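Local coordinates for binding domain (Hc) of Paraclostridial Mosquitocidal Protein 1 (Paraclostridium bifermentans, PDB 6HOX) that targets host nerve cells as the receptor-binding portion of a botulinum-like neurotoxin that acts specifically on Anopheles mosquitoes, at residues A[25-30]-A[205-210]; A[40-45]-A[78-83]; A[169-174]-A[179-184]. All blocks are in the same frame, centred on the assembly; numbering follows the deposited sequence.

Interaction 1: residues A[25-30]-A[205-210]; sequences LVFSLG and IIFKLE
Phe27 and Leu29 reach out from the same strand and both meet the ring of Phe207, which approaches Leu29 from the opposite direction. The backbones stay well apart, with the CA atoms of Leu29 and Phe207 10.4 Å from each other, and no hydrogen bond crosses the gap; this is a meeting of side chains alone. Going along 25-30, the first feature is a classic beta bulge, in which Val26 and Phe27 together face Ile226 of the adjoining strand. Phe27 then points inward and brings CE2 to 4.2 Å from Phe207 CZ, the two rings touching obliquely. Ser28 faces the other way and binds Asn225 through its hydroxyl. The side chain of Leu29 points inward again. Its CG is trans to the backbone N (chi1 178°), which carries CD2 out over one face of the Phe207 ring. This is a CH-pi contact, with Leu29 CD2 3.9 Å from the centroid of the Phe207 ring and 15° off its normal, displaced somewhat toward the CE2 side, where Leu29 CD2 to Phe207 CE2 is 3.8 Å. Phe207 is the last residue before the chain turns a corner at Lys208, whose ammonium group pairs with both Glu210 and Glu69. All three touching residues are buried, as expected of the interior of the lectin-like jelly roll that forms the N-terminal half of this domain. Strand 25-32 lies in the large antiparallel sheet beside strand 218-227, and strand 205-207 lies at one border of a three-stranded sheet beside 73-75. Phe207 bridges these layers, packing on Ile73 and Val75 of its own sheet, on Leu221 and, edge-to-face, on Phe224 of strand 218-227.

Interaction 2: residues A[40-45]-A[78-83]; sequences SGNNTN and NESINF
Thr44 and Ile81 meet tip to tip because each extends a methyl group: Thr44 turns CG2 trans to its backbone N, and Ile81 runs straight beyond CG1 (chi2 174°). Thr44 CG2 and Ile81 CD1 end up 3.5 Å apart. Here the loop after strand 35-38 meets that after strand 73-75, and both side chains also pack on Phe27 of strand 25-32. The amide of Asn78 comes in obliquely beside them, its ND2 3.8 Å from Thr44 CG2. Nearer the surface, Asn42 ND2, which also bonds weakly to Val26 O, approaches Ser80 OG at 3.6 Å. Within 78-83, Asn78 holds its side chain between backbone N and carbonyl carbon (chi1 48°), turning OD1 toward the residues that follow. There OD1 accepts from Ile81 N at 3.1 Å, with the donor above the amide carbonyl plane: an Asx motif, with an inverse gamma turn at Ile81. The hydroxyl of Thr44 is engaged by Asp38, leaving its methyl to face the other loop. No direct hydrogen bond joins the segments, so their grip is mainly apolar at the buried end, while polar groups shape each loop from within and one water bridges them, accepting from Asn78 ND2 and, weakly, Asn45 N.

Interaction 3: residues A[169-174]-A[179-184]; sequences ITITVN and CTLYIN
Ile171 and Leu181 sit opposite each other in the middle of the hairpin, their side chains crossing with Ile171 CG1 3.9 Å from Leu181 CD1. Toward one end, Ile169 and Ile183 run alongside each other, and Ile169 CD1 touches Ile183 CG1 at 3.7 Å. Toward the other, Cys179 has SG trans to its backbone N (chi1 -176°), which brings the sulfur against two methyls, Ile171 CG2 and Val173 CG2, each 4.1 Å from Cys179 SG. This oily face packs against Leu132, Trp134 and Met136 of strand 131-137. The two strands form an antiparallel beta hairpin within the jelly-roll half of the domain, flanked in its sheet by 89-96 on one side and 186-192 on the other. Four backbone bonds tie it, two each at the hydrogen-bonded pairs Thr170–Tyr182 and Thr172–Thr180; the shortest is Tyr182 N to Thr170 O, 2.7 Å. The same Thr170 O also lies in the plane of the Tyr182 ring, at its edge. On this opposite face the side chains turn polar. Thr172 and Thr180 stand alongside each other, Thr172 OG1 3.5 Å from Thr180 CB, and one water bonds to both hydroxyls. A second water, in the plane of the Tyr182 ring, links Thr172 OG1 to Tyr182 OH with 2.6 Å to each.

How the interactions relate
All three contacts lie in the N-terminal, lectin-like half of the binding domain. Interaction 1 spans the widest stretch of chain; interaction 2 and then interaction 3 both fall between its segments. Interactions 1 and 2 are neighbours, their centres 11 Å apart, and they touch directly: Phe27 packs on both Thr44 and Ile81, so the two form one continuous patch. Interaction 3 stands off, its centre about 16 Å from that of interaction 1 and 20 Å from that of interaction 2. It shares the large sheet with strand 25-32, reached through 218-227 and 89-96. Interaction 3 ties neighbours within that sheet, interaction 1 packs it against the three-stranded one, and interaction 2 joins two loops beside strand 25-32.

Interaction 1: residues A[25-30]-A[205-210]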
loop_
_atom_site.group_PDB
_atom_site.type_symbol
_atom_site.label_atom_id
_atom_site.label_comp_id
_atom_site.label_asym_id
_atom_site.label_seq_id
_atom_site.Cartn_x
_atom_site.Cartn_y
_atom_site.Cartn_z
ATOM N N LEU A 25 -23.748 -7.065 2.504
ATOM C CA LEU A 25 -22.827 -6.670 3.566
ATOM C C LEU A 25 -23.529 -6.786 4.922
ATOM O O LEU A 25 -24.509 -6.105 5.151
ATOM C CB LEU A 25 -22.387 -5.227 3.319
ATOM C CG LEU A 25 -21.391 -4.679 4.337
ATOM C CD1 LEU A 25 -20.010 -5.276 4.093
ATOM C CD2 LEU A 25 -21.342 -3.156 4.287
ATOM N N VAL A 26 -22.993 -7.602 5.833
ATOM C CA VAL A 26 -23.653 -7.799 7.122
ATOM C C VAL A 26 -22.826 -7.179 8.257
ATOM O O VAL A 26 -23.323 -7.024 9.357
ATOM C CB VAL A 26 -23.978 -9.282 7.389
ATOM C CG1 VAL A 26 -24.920 -9.840 6.332
ATOM C CG2 VAL A 26 -22.739 -10.150 7.533
ATOM N N PHE A 27 -21.577 -6.803 7.972
ATOM C CA PHE A 27 -20.678 -6.249 8.971
ATOM C C PHE A 27 -19.564 -5.475 8.267
ATOM O O PHE A 27 -18.999 -5.974 7.318
ATOM C CB PHE A 27 -20.065 -7.368 9.816
ATOM C CG PHE A 27 -19.123 -6.895 10.890
ATOM C CD1 PHE A 27 -19.610 -6.334 12.060
ATOM C CD2 PHE A 27 -17.744 -6.993 10.729
ATOM C CE1 PHE A 27 -18.739 -5.890 13.042
ATOM C CE2 PHE A 27 -16.869 -6.566 11.720
ATOM C CZ PHE A 27 -17.367 -6.005 12.870
ATOM N N SER A 28 -19.232 -4.289 8.781
ATOM C CA SER A 28 -18.136 -3.500 8.231
ATOM C C SER A 28 -17.472 -2.691 9.345
ATOM O O SER A 28 -18.038 -1.713 9.835
ATOM C CB SER A 28 -18.601 -2.611 7.119
ATOM O OG SER A 28 -17.526 -1.833 6.630
ATOM N N LEU A 29 -16.242 -3.075 9.696
ATOM C CA LEU A 29 -15.554 -2.478 10.814
ATOM C C LEU A 29 -14.679 -1.333 10.298
ATOM O O LEU A 29 -13.815 -1.547 9.439
ATOM C CB LEU A 29 -14.694 -3.539 11.502
ATOM C CG LEU A 29 -13.858 -3.061 12.679
ATOM C CD1 LEU A 29 -14.733 -2.680 13.857
ATOM C CD2 LEU A 29 -12.854 -4.127 13.085
ATOM N N GLY A 30 -14.898 -0.142 10.859
ATOM C CA GLY A 30 -14.132 1.030 10.482
ATOM C C GLY A 30 -14.294 2.139 11.495
ATOM O O GLY A 30 -14.807 1.918 12.610
ATOM N N ILE A 205 -15.906 -13.027 17.515
ATOM C CA ILE A 205 -14.753 -12.678 16.655
ATOM C C ILE A 205 -13.845 -11.727 17.448
ATOM O O ILE A 205 -14.322 -10.693 17.934
ATOM C CB ILE A 205 -15.219 -12.028 15.338
ATOM C CG1 ILE A 205 -16.289 -12.858 14.619
ATOM C CG2 ILE A 205 -14.029 -11.733 14.432
ATOM C CD1 ILE A 205 -17.014 -12.116 13.525
ATOM N N ILE A 206 -12.565 -12.091 17.601
ATOM C CA ILE A 206 -11.611 -11.301 18.394
ATOM C C ILE A 206 -10.574 -10.723 17.435
ATOM O O ILE A 206 -9.865 -11.494 16.767
ATOM C CB ILE A 206 -10.898 -12.129 19.487
ATOM C CG1 ILE A 206 -11.867 -12.928 20.357
ATOM C CG2 ILE A 206 -10.016 -11.225 20.330
ATOM C CD1 ILE A 206 -12.704 -12.066 21.257
ATOM N N PHE A 207 -10.507 -9.387 17.382
ATOM C CA PHE A 207 -9.488 -8.660 16.631
ATOM C C PHE A 207 -8.376 -8.300 17.608
ATOM O O PHE A 207 -8.573 -7.450 18.484
ATOM C CB PHE A 207 -10.074 -7.403 15.994
ATOM C CG PHE A 207 -11.167 -7.645 14.988
ATOM C CD1 PHE A 207 -12.455 -7.948 15.397
ATOM C CD2 PHE A 207 -10.911 -7.565 13.629
ATOM C CE1 PHE A 207 -13.454 -8.181 14.471
ATOM C CE2 PHE A 207 -11.908 -7.827 12.704
ATOM C CZ PHE A 207 -13.180 -8.130 13.130
ATOM N N LYS A 208 -7.225 -8.961 17.473
ATOM C CA LYS A 208 -6.142 -8.861 18.445
ATOM C C LYS A 208 -4.927 -9.642 17.960
ATOM O O LYS A 208 -5.083 -10.780 17.493
ATOM C CB LYS A 208 -6.564 -9.480 19.778
ATOM C CG LYS A 208 -5.600 -9.261 20.929
ATOM C CD LYS A 208 -6.027 -9.987 22.183
ATOM C CE LYS A 208 -5.196 -9.599 23.389
ATOM N NZ LYS A 208 -3.782 -10.018 23.244
ATOM N N LEU A 209 -3.743 -9.034 18.116
ATOM C CA LEU A 209 -2.470 -9.739 17.966
ATOM C C LEU A 209 -2.316 -10.715 19.138
ATOM O O LEU A 209 -2.255 -10.273 20.280
ATOM C CB LEU A 209 -1.310 -8.739 17.955
ATOM C CG LEU A 209 -1.093 -7.997 16.641
ATOM C CD1 LEU A 209 -0.213 -6.778 16.849
ATOM C CD2 LEU A 209 -0.483 -8.926 15.601
ATOM N N GLU A 210 -2.287 -12.020 18.843
ATOM C CA GLU A 210 -2.183 -13.043 19.881
ATOM C C GLU A 210 -1.155 -14.086 19.461
ATOM O O GLU A 210 -1.368 -14.765 18.476
ATOM C CB GLU A 210 -3.548 -13.692 20.122
ATOM C CG GLU A 210 -3.603 -14.556 21.369
ATOM C CD GLU A 210 -3.357 -13.765 22.643
ATOM O OE1 GLU A 210 -4.171 -12.873 22.965
ATOM O OE2 GLU A 210 -2.321 -13.995 23.268
#

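Interaction 2: residues A[40-45]-A[78-83]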
loop_
_atom_site.group_PDB
_atom_site.type_symbol
_atom_site.label_atom_id
_atom_site.label_comp_id
_atom_site.label_asym_id
_atom_site.label_seq_id
_atom_site.Cartn_x
_atom_site.Cartn_y
_atom_site.Cartn_z
ATOM N N SER A 40 -21.911 -0.962 8.489
ATOM C CA SER A 40 -22.843 -1.622 7.578
ATOM C C SER A 40 -24.294 -1.167 7.810
ATOM O O SER A 40 -25.153 -1.462 7.011
ATOM C CB SER A 40 -22.739 -3.120 7.683
ATOM O OG SER A 40 -23.307 -3.592 8.898
ATOM N N GLY A 41 -24.570 -0.497 8.927
ATOM C CA GLY A 41 -25.917 -0.105 9.266
ATOM C C GLY A 41 -26.591 -1.105 10.190
ATOM O O GLY A 41 -27.659 -0.819 10.725
ATOM N N ASN A 42 -25.946 -2.258 10.411
ATOM C CA ASN A 42 -26.549 -3.368 11.160
ATOM C C ASN A 42 -26.401 -3.146 12.665
ATOM O O ASN A 42 -26.992 -3.883 13.446
ATOM C CB ASN A 42 -25.957 -4.725 10.781
ATOM C CG ASN A 42 -26.814 -5.475 9.792
ATOM O OD1 ASN A 42 -27.713 -4.902 9.181
ATOM N ND2 ASN A 42 -26.564 -6.763 9.653
ATOM N N ASN A 43 -25.597 -2.154 13.050
ATOM C CA ASN A 43 -25.504 -1.719 14.422
ATOM C C ASN A 43 -24.965 -2.869 15.282
ATOM O O ASN A 43 -25.418 -3.066 16.400
ATOM C CB ASN A 43 -26.870 -1.228 14.922
ATOM C CG ASN A 43 -26.777 -0.451 16.215
ATOM O OD1 ASN A 43 -25.866 0.357 16.378
ATOM N ND2 ASN A 43 -27.699 -0.695 17.136
ATOM N N THR A 44 -24.028 -3.654 14.738
ATOM C CA THR A 44 -23.478 -4.811 15.448
ATOM C C THR A 44 -22.780 -4.344 16.722
ATOM O O THR A 44 -22.056 -3.359 16.681
ATOM C CB THR A 44 -22.426 -5.564 14.629
ATOM O OG1 THR A 44 -22.948 -5.802 13.322
ATOM C CG2 THR A 44 -22.010 -6.862 15.284
ATOM N N ASN A 45 -22.948 -5.093 17.818
ATOM C CA ASN A 45 -22.376 -4.702 19.093
ATOM C C ASN A 45 -20.880 -5.055 19.144
ATOM O O ASN A 45 -20.504 -6.206 18.990
ATOM C CB ASN A 45 -23.104 -5.359 20.258
ATOM C CG ASN A 45 -22.671 -4.776 21.582
ATOM O OD1 ASN A 45 -22.164 -5.498 22.437
ATOM N ND2 ASN A 45 -22.826 -3.470 21.736
ATOM N N ASN A 78 -24.102 -12.709 15.708
ATOM C CA ASN A 78 -25.565 -12.743 15.681
ATOM C C ASN A 78 -25.973 -13.581 14.463
ATOM O O ASN A 78 -25.127 -14.278 13.886
ATOM C CB ASN A 78 -26.142 -11.324 15.677
ATOM C CG ASN A 78 -25.475 -10.434 14.649
ATOM O OD1 ASN A 78 -25.559 -10.689 13.449
ATOM N ND2 ASN A 78 -24.795 -9.399 15.112
ATOM N N GLU A 79 -27.250 -13.517 14.070
ATOM C CA GLU A 79 -27.775 -14.383 13.019
ATOM C C GLU A 79 -27.197 -13.990 11.656
ATOM O O GLU A 79 -26.920 -14.851 10.827
ATOM C CB GLU A 79 -29.299 -14.304 12.966
ATOM C CG GLU A 79 -29.969 -14.845 14.208
ATOM C CD GLU A 79 -31.397 -15.302 13.982
ATOM O OE1 GLU A 79 -31.937 -15.029 12.882
ATOM O OE2 GLU A 79 -31.968 -15.937 14.898
ATOM N N SER A 80 -27.045 -12.683 11.435
ATOM C CA SER A 80 -26.526 -12.157 10.177
ATOM C C SER A 80 -25.034 -12.497 10.044
ATOM O O SER A 80 -24.598 -12.918 8.977
ATOM C CB SER A 80 -26.789 -10.680 10.058
ATOM O OG SER A 80 -26.251 -9.980 11.170
ATOM N N ILE A 81 -24.269 -12.347 11.132
ATOM C CA ILE A 81 -22.847 -12.754 11.161
ATOM C C ILE A 81 -22.778 -14.248 11.495
ATOM O O ILE A 81 -22.553 -14.629 12.646
ATOM C CB ILE A 81 -22.010 -11.926 12.159
ATOM C CG1 ILE A 81 -22.239 -10.422 12.024
ATOM C CG2 ILE A 81 -20.537 -12.266 12.012
ATOM C CD1 ILE A 81 -21.534 -9.603 13.084
ATOM N N ASN A 82 -22.943 -15.087 10.471
ATOM C CA ASN A 82 -23.134 -16.515 10.677
ATOM C C ASN A 82 -22.263 -17.333 9.709
ATOM O O ASN A 82 -22.268 -17.112 8.482
ATOM C CB ASN A 82 -24.606 -16.896 10.537
ATOM C CG ASN A 82 -24.782 -18.392 10.444
ATOM O OD1 ASN A 82 -25.132 -18.916 9.388
ATOM N ND2 ASN A 82 -24.483 -19.081 11.532
ATOM N N PHE A 83 -21.554 -18.313 10.280
ATOM C CA PHE A 83 -20.631 -19.175 9.546
ATOM C C PHE A 83 -21.127 -20.629 9.595
ATOM O O PHE A 83 -20.318 -21.550 9.587
ATOM C CB PHE A 83 -19.217 -19.004 10.114
ATOM C CG PHE A 83 -18.762 -17.568 10.174
ATOM C CD1 PHE A 83 -18.407 -16.893 9.016
ATOM C CD2 PHE A 83 -18.718 -16.880 11.377
ATOM C CE1 PHE A 83 -18.013 -15.564 9.057
ATOM C CE2 PHE A 83 -18.320 -15.551 11.417
ATOM C CZ PHE A 83 -17.972 -14.896 10.259
HETATM O O HOH W 1 -24.503 -8.139 17.228
#

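Interaction 3: residues A[169-174]-A[179-184]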
loop_
_atom_site.group_PDB
_atom_site.type_symbol
_atom_site.label_atom_id
_atom_site.label_comp_id
_atom_site.label_asym_id
_atom_site.label_seq_id
_atom_site.Cartn_x
_atom_site.Cartn_y
_atom_site.Cartn_z
ATOM N N ILE A 169 -7.276 -7.508 1.133
ATOM C CA ILE A 169 -7.395 -8.972 1.190
ATOM C C ILE A 169 -8.866 -9.327 1.040
ATOM O O ILE A 169 -9.716 -8.687 1.691
ATOM C CB ILE A 169 -6.840 -9.527 2.512
ATOM C CG1 ILE A 169 -5.448 -8.970 2.822
ATOM C CG2 ILE A 169 -6.850 -11.051 2.497
ATOM C CD1 ILE A 169 -4.419 -9.301 1.767
ATOM N N THR A 170 -9.144 -10.330 0.197
ATOM C CA THR A 170 -10.466 -10.888 0.069
ATOM C C THR A 170 -10.359 -12.412 0.199
ATOM O O THR A 170 -9.506 -13.027 -0.422
ATOM C CB THR A 170 -11.160 -10.499 -1.251
ATOM O OG1 THR A 170 -11.104 -9.092 -1.493
ATOM C CG2 THR A 170 -12.616 -10.931 -1.289
ATOM N N ILE A 171 -11.258 -12.996 1.000
ATOM C CA ILE A 171 -11.374 -14.449 1.191
ATOM C C ILE A 171 -12.847 -14.812 0.939
ATOM O O ILE A 171 -13.730 -14.293 1.613
ATOM C CB ILE A 171 -10.921 -14.848 2.618
ATOM C CG1 ILE A 171 -9.465 -14.480 2.893
ATOM C CG2 ILE A 171 -11.161 -16.318 2.925
ATOM C CD1 ILE A 171 -9.180 -14.351 4.357
ATOM N N THR A 172 -13.105 -15.664 -0.052
ATOM C CA THR A 172 -14.447 -16.092 -0.377
ATOM C C THR A 172 -14.570 -17.570 0.017
ATOM O O THR A 172 -13.645 -18.375 -0.210
ATOM C CB THR A 172 -14.783 -15.800 -1.849
ATOM O OG1 THR A 172 -13.995 -16.632 -2.698
ATOM C CG2 THR A 172 -14.547 -14.355 -2.240
ATOM N N VAL A 173 -15.698 -17.906 0.656
ATOM C CA VAL A 173 -15.991 -19.261 1.114
ATOM C C VAL A 173 -17.346 -19.685 0.536
ATOM O O VAL A 173 -18.398 -19.150 0.893
ATOM C CB VAL A 173 -15.949 -19.332 2.647
ATOM C CG1 VAL A 173 -16.243 -20.731 3.169
ATOM C CG2 VAL A 173 -14.610 -18.832 3.171
ATOM N N ASN A 174 -17.273 -20.601 -0.431
ATOM C CA ASN A 174 -18.390 -21.339 -0.950
ATOM C C ASN A 174 -18.316 -22.724 -0.318
ATOM O O ASN A 174 -17.546 -23.572 -0.800
ATOM C CB ASN A 174 -18.356 -21.409 -2.476
ATOM C CG ASN A 174 -19.504 -22.198 -3.069
ATOM O OD1 ASN A 174 -19.700 -22.174 -4.280
ATOM N ND2 ASN A 174 -20.262 -22.899 -2.240
ATOM N N CYS A 179 -12.623 -22.453 -1.116
ATOM C CA CYS A 179 -12.176 -21.289 -0.440
ATOM C C CYS A 179 -11.146 -20.585 -1.333
ATOM O O CYS A 179 -10.240 -21.262 -1.815
ATOM C CB CYS A 179 -11.495 -21.716 0.844
ATOM S SG CYS A 179 -11.004 -20.276 1.781
ATOM N N THR A 180 -11.279 -19.269 -1.547
ATOM C CA THR A 180 -10.373 -18.528 -2.470
ATOM C C THR A 180 -9.852 -17.258 -1.789
ATOM O O THR A 180 -10.621 -16.552 -1.141
ATOM C CB THR A 180 -11.073 -18.184 -3.790
ATOM O OG1 THR A 180 -11.541 -19.404 -4.360
ATOM C CG2 THR A 180 -10.168 -17.477 -4.777
ATOM N N LEU A 181 -8.545 -16.990 -1.948
ATOM C CA LEU A 181 -7.899 -15.815 -1.377
ATOM C C LEU A 181 -7.355 -14.904 -2.484
ATOM O O LEU A 181 -6.723 -15.369 -3.436
ATOM C CB LEU A 181 -6.775 -16.223 -0.427
ATOM C CG LEU A 181 -6.220 -15.055 0.403
ATOM C CD1 LEU A 181 -5.886 -15.479 1.822
ATOM C CD2 LEU A 181 -4.992 -14.444 -0.246
ATOM N N TYR A 182 -7.577 -13.597 -2.291
ATOM C CA TYR A 182 -7.225 -12.536 -3.223
ATOM C C TYR A 182 -6.376 -11.486 -2.486
ATOM O O TYR A 182 -6.641 -11.203 -1.323
ATOM C CB TYR A 182 -8.481 -11.835 -3.754
ATOM C CG TYR A 182 -9.468 -12.680 -4.520
ATOM C CD1 TYR A 182 -10.408 -13.450 -3.860
ATOM C CD2 TYR A 182 -9.510 -12.666 -5.909
ATOM C CE1 TYR A 182 -11.321 -14.231 -4.553
ATOM C CE2 TYR A 182 -10.426 -13.436 -6.618
ATOM C CZ TYR A 182 -11.329 -14.234 -5.942
ATOM O OH TYR A 182 -12.245 -15.005 -6.611
ATOM N N ILE A 183 -5.358 -10.928 -3.164
ATOM C CA ILE A 183 -4.680 -9.695 -2.741
ATOM C C ILE A 183 -4.856 -8.671 -3.870
ATOM O O ILE A 183 -4.603 -9.004 -5.038
ATOM C CB ILE A 183 -3.190 -9.922 -2.394
ATOM C CG1 ILE A 183 -3.023 -10.955 -1.282
ATOM C CG2 ILE A 183 -2.530 -8.605 -2.009
ATOM C CD1 ILE A 183 -1.612 -11.420 -1.031
ATOM N N ASN A 184 -5.329 -7.465 -3.509
ATOM C CA ASN A 184 -5.556 -6.350 -4.413
ATOM C C ASN A 184 -6.399 -6.824 -5.604
ATOM O O ASN A 184 -6.119 -6.502 -6.755
ATOM C CB ASN A 184 -4.230 -5.694 -4.826
ATOM C CG ASN A 184 -3.472 -5.096 -3.652
ATOM O OD1 ASN A 184 -4.054 -4.804 -2.602
ATOM N ND2 ASN A 184 -2.165 -4.927 -3.799
HETATM O O HOH W 2 -14.160 -16.053 -5.218
HETATM O O HOH W 3 -14.487 -19.409 -3.046
#